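Local coordinates for nitrogenase molybdenum-iron protein beta chain (Clostridium pasteurianum, PDB 4WES) that forms, with the alpha chain, the molybdenum-iron component of nitrogenase, which reduces dinitrogen to ammonium, and shares an [8Fe-7S] cluster with that partner, at residues Val315-Asp320 with Lys329-Leu334. Numbering follows the deposited sequence.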
ATOM      1  N   VAL B 315      17.487  -0.145   7.045  1.00  8.89           N
ATOM      2  CA  VAL B 315      16.607  -1.210   6.576  1.00  8.58           C
ATOM      3  C   VAL B 315      17.049  -2.560   7.147  1.00  8.88           C
ATOM      4  O   VAL B 315      18.230  -2.909   7.107  1.00  9.81           O
ATOM      5  CB  VAL B 315      16.582  -1.279   5.034  1.00  9.62           C
ATOM      6  CG1 VAL B 315      15.523  -2.259   4.555  1.00  9.60           C
ATOM      7  CG2 VAL B 315      16.373   0.084   4.422  1.00 10.00           C
ATOM      8  N   ALA B 316      16.085  -3.323   7.644  1.00  8.56           N
ATOM      9  CA  ALA B 316      16.296  -4.743   7.978  1.00  8.77           C
ATOM     10  C   ALA B 316      15.685  -5.580   6.880  1.00  8.52           C
ATOM     11  O   ALA B 316      14.543  -5.339   6.485  1.00  9.14           O
ATOM     12  CB  ALA B 316      15.637  -5.079   9.305  1.00  9.63           C
ATOM     13  N   LEU B 317      16.448  -6.557   6.376  1.00  8.57           N
ATOM     14  CA  LEU B 317      16.030  -7.418   5.276  1.00  9.70           C
ATOM     15  C   LEU B 317      16.283  -8.865   5.623  1.00  8.46           C
ATOM     16  O   LEU B 317      17.372  -9.196   6.093  1.00  9.83           O
ATOM     17  CB  LEU B 317      16.823  -7.130   3.956  1.00 14.27           C
ATOM     18  CG  LEU B 317      16.895  -5.753   3.412  1.00 14.79           C
ATOM     19  CD1 LEU B 317      18.093  -5.030   3.945  1.00 14.24           C
ATOM     20  CD2 LEU B 317      16.944  -5.895   1.911  1.00 20.85           C
ATOM     21  N   LEU B 318      15.293  -9.723   5.389  1.00  8.24           N
ATOM     22  CA  LEU B 318      15.473 -11.155   5.526  1.00  8.26           C
ATOM     23  C   LEU B 318      14.877 -11.834   4.329  1.00  8.28           C
ATOM     24  O   LEU B 318      13.760 -11.510   3.923  1.00  9.90           O
ATOM     25  CB  LEU B 318      14.751 -11.782   6.752  1.00  9.75           C
ATOM     26  CG  LEU B 318      15.151 -11.265   8.112  1.00 10.36           C
ATOM     27  CD1 LEU B 318      14.254 -10.115   8.523  1.00 11.59           C
ATOM     28  CD2 LEU B 318      15.133 -12.431   9.121  1.00 11.31           C
ATOM     29  N   GLY B 319      15.560 -12.850   3.804  1.00  8.59           N
ATOM     30  CA  GLY B 319      14.998 -13.660   2.730  1.00  9.17           C
ATOM     31  C   GLY B 319      16.000 -14.551   2.071  1.00  8.48           C
ATOM     32  O   GLY B 319      16.978 -14.982   2.693  1.00  9.63           O
ATOM     33  N   ASP B 320      15.731 -14.870   0.819  1.00  9.28           N
ATOM     34  CA  ASP B 320      16.513 -15.835   0.088  1.00  9.90           C
ATOM     35  C   ASP B 320      17.719 -15.135  -0.551  1.00  9.95           C
ATOM     36  O   ASP B 320      17.691 -13.938  -0.856  1.00 11.74           O
ATOM     37  CB  ASP B 320      15.614 -16.512  -0.950  1.00 11.27           C
ATOM     38  CG  ASP B 320      14.523 -17.313  -0.333  1.00 10.51           C
ATOM     39  OD1 ASP B 320      14.668 -17.749   0.836  1.00 10.30           O
ATOM     40  OD2 ASP B 320      13.497 -17.568  -1.016  1.00 11.81           O
ATOM     41  N   LYS B 329      21.617  -4.313  -2.779  1.00  9.28           N
ATOM     42  CA  LYS B 329      22.262  -3.355  -3.683  1.00  9.93           C
ATOM     43  C   LYS B 329      21.297  -2.216  -4.020  1.00  9.62           C
ATOM     44  O   LYS B 329      21.687  -1.062  -4.042  1.00  9.83           O
ATOM     45  CB  LYS B 329      22.750  -4.092  -4.958  1.00 11.14           C
ATOM     46  CG  LYS B 329      23.434  -3.186  -5.966  1.00 10.83           C
ATOM     47  CD  LYS B 329      24.727  -2.586  -5.450  1.00 15.81           C
ATOM     48  CE  LYS B 329      25.614  -2.054  -6.615  1.00 24.21           C
ATOM     49  NZ  LYS B 329      25.080  -0.766  -7.022  1.00 30.98           N
ATOM     50  N   PHE B 330      20.042  -2.555  -4.311  1.00  9.09           N
ATOM     51  CA  PHE B 330      19.063  -1.517  -4.667  1.00  9.22           C
ATOM     52  C   PHE B 330      18.842  -0.561  -3.493  1.00  8.64           C
ATOM     53  O   PHE B 330      18.727   0.653  -3.694  1.00  9.46           O
ATOM     54  CB  PHE B 330      17.776  -2.164  -5.132  1.00  9.01           C
ATOM     55  CG  PHE B 330      16.748  -1.198  -5.684  1.00  9.11           C
ATOM     56  CD1 PHE B 330      17.112  -0.093  -6.427  1.00  9.62           C
ATOM     57  CD2 PHE B 330      15.404  -1.444  -5.524  1.00 10.21           C
ATOM     58  CE1 PHE B 330      16.162   0.743  -6.976  1.00  9.77           C
ATOM     59  CE2 PHE B 330      14.440  -0.607  -6.067  1.00 11.09           C
ATOM     60  CZ  PHE B 330      14.824   0.493  -6.807  1.00 10.50           C
ATOM     61  N   ILE B 331      18.781  -1.089  -2.274  1.00  8.81           N
ATOM     62  CA  ILE B 331      18.661  -0.221  -1.101  1.00  9.03           C
ATOM     63  C   ILE B 331      19.814   0.812  -1.051  1.00  9.28           C
ATOM     64  O   ILE B 331      19.588   1.993  -0.819  1.00  9.06           O
ATOM     65  CB  ILE B 331      18.586  -1.092   0.177  1.00  9.17           C
ATOM     66  CG1 ILE B 331      17.291  -1.876   0.233  1.00  9.64           C
ATOM     67  CG2 ILE B 331      18.812  -0.256   1.428  1.00  9.57           C
ATOM     68  CD1 ILE B 331      16.017  -1.100   0.213  1.00 13.73           C
ATOM     69  N   ILE B 332      21.043   0.340  -1.295  1.00  8.94           N
ATOM     70  CA  ILE B 332      22.171   1.233  -1.381  1.00  9.29           C
ATOM     71  C   ILE B 332      21.997   2.262  -2.501  1.00  9.15           C
ATOM     72  O   ILE B 332      22.246   3.469  -2.329  1.00 10.02           O
ATOM     73  CB  ILE B 332      23.485   0.453  -1.521  1.00  9.89           C
ATOM     74  CG1 ILE B 332      23.743  -0.377  -0.247  1.00 10.69           C
ATOM     75  CG2 ILE B 332      24.654   1.383  -1.789  1.00 12.36           C
ATOM     76  CD1 ILE B 332      24.899  -1.342  -0.383  1.00 13.20           C
ATOM     77  N   GLU B 333      21.538   1.801  -3.675  1.00  8.97           N
ATOM     78  CA  GLU B 333      21.299   2.697  -4.809  1.00  9.46           C
ATOM     79  C   GLU B 333      20.275   3.778  -4.511  1.00  9.02           C
ATOM     80  O   GLU B 333      20.350   4.857  -5.078  1.00  9.64           O
ATOM     81  CB  GLU B 333      20.874   1.875  -6.020  1.00  9.63           C
ATOM     82  CG  GLU B 333      21.968   0.968  -6.562  1.00  9.98           C
ATOM     83  CD  GLU B 333      21.534  -0.011  -7.627  1.00 10.79           C
ATOM     84  OE1 GLU B 333      20.366  -0.428  -7.637  1.00 10.52           O
ATOM     85  OE2 GLU B 333      22.395  -0.372  -8.443  1.00 13.22           O
ATOM     86  N   LEU B 334      19.312   3.458  -3.630  1.00  9.37           N
ATOM     87  CA  LEU B 334      18.286   4.414  -3.220  1.00  9.40           C
ATOM     88  C   LEU B 334      18.799   5.463  -2.235  1.00  9.42           C
ATOM     89  O   LEU B 334      18.085   6.423  -1.937  1.00 10.05           O
ATOM     90  CB  LEU B 334      17.092   3.676  -2.598  1.00  8.77           C
ATOM     91  CG  LEU B 334      16.292   2.845  -3.623  1.00  9.74           C
ATOM     92  CD1 LEU B 334      15.376   1.859  -2.928  1.00 11.31           C
ATOM     93  CD2 LEU B 334      15.511   3.732  -4.565  1.00 10.61           C
TER
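In the beta-alpha-beta unit formed by strand 314-318, helix 321-333 and strand 337-343, whose two strands lie side by side in a parallel sheet, Val315 and Leu317 of the first strand meet Ile331 of the helix. The outer methyls of Val315 and Ile331 meet end-on, CG2 of Val315 standing 3.9 Å from CG2 of Ile331. That isoleucine methyl lies anti to the backbone N, while CG1 lies anti to the carbonyl carbon (chi1 -68°), so the two branches spread along the strand: CG2 serves Val315, and CG1 sits 4.4 Å from CD2 of Leu317, a looser touch. The CA atoms of Val315 and Ile331 remain 8.0 Å apart, a gap bridged by side chains alone. Pro338 of the following, parallel strand also touches Ile331 and Leu317, and Val315 also touches Leu388 and Ile390 of strand 388-391. Turned from the sheet, the ring of Phe330 carries CD1 of Leu334 4.0 Å above its centre and packs on helix 426-448. Lys329 NZ bridges to Glu333 OE2 at 3.1 Å, one helical turn along; Ser271 also bonds that oxygen. With only methyl and methylene groups meeting, the helix is held against the sheet by fit and burial, and no directional bond fixes its position here.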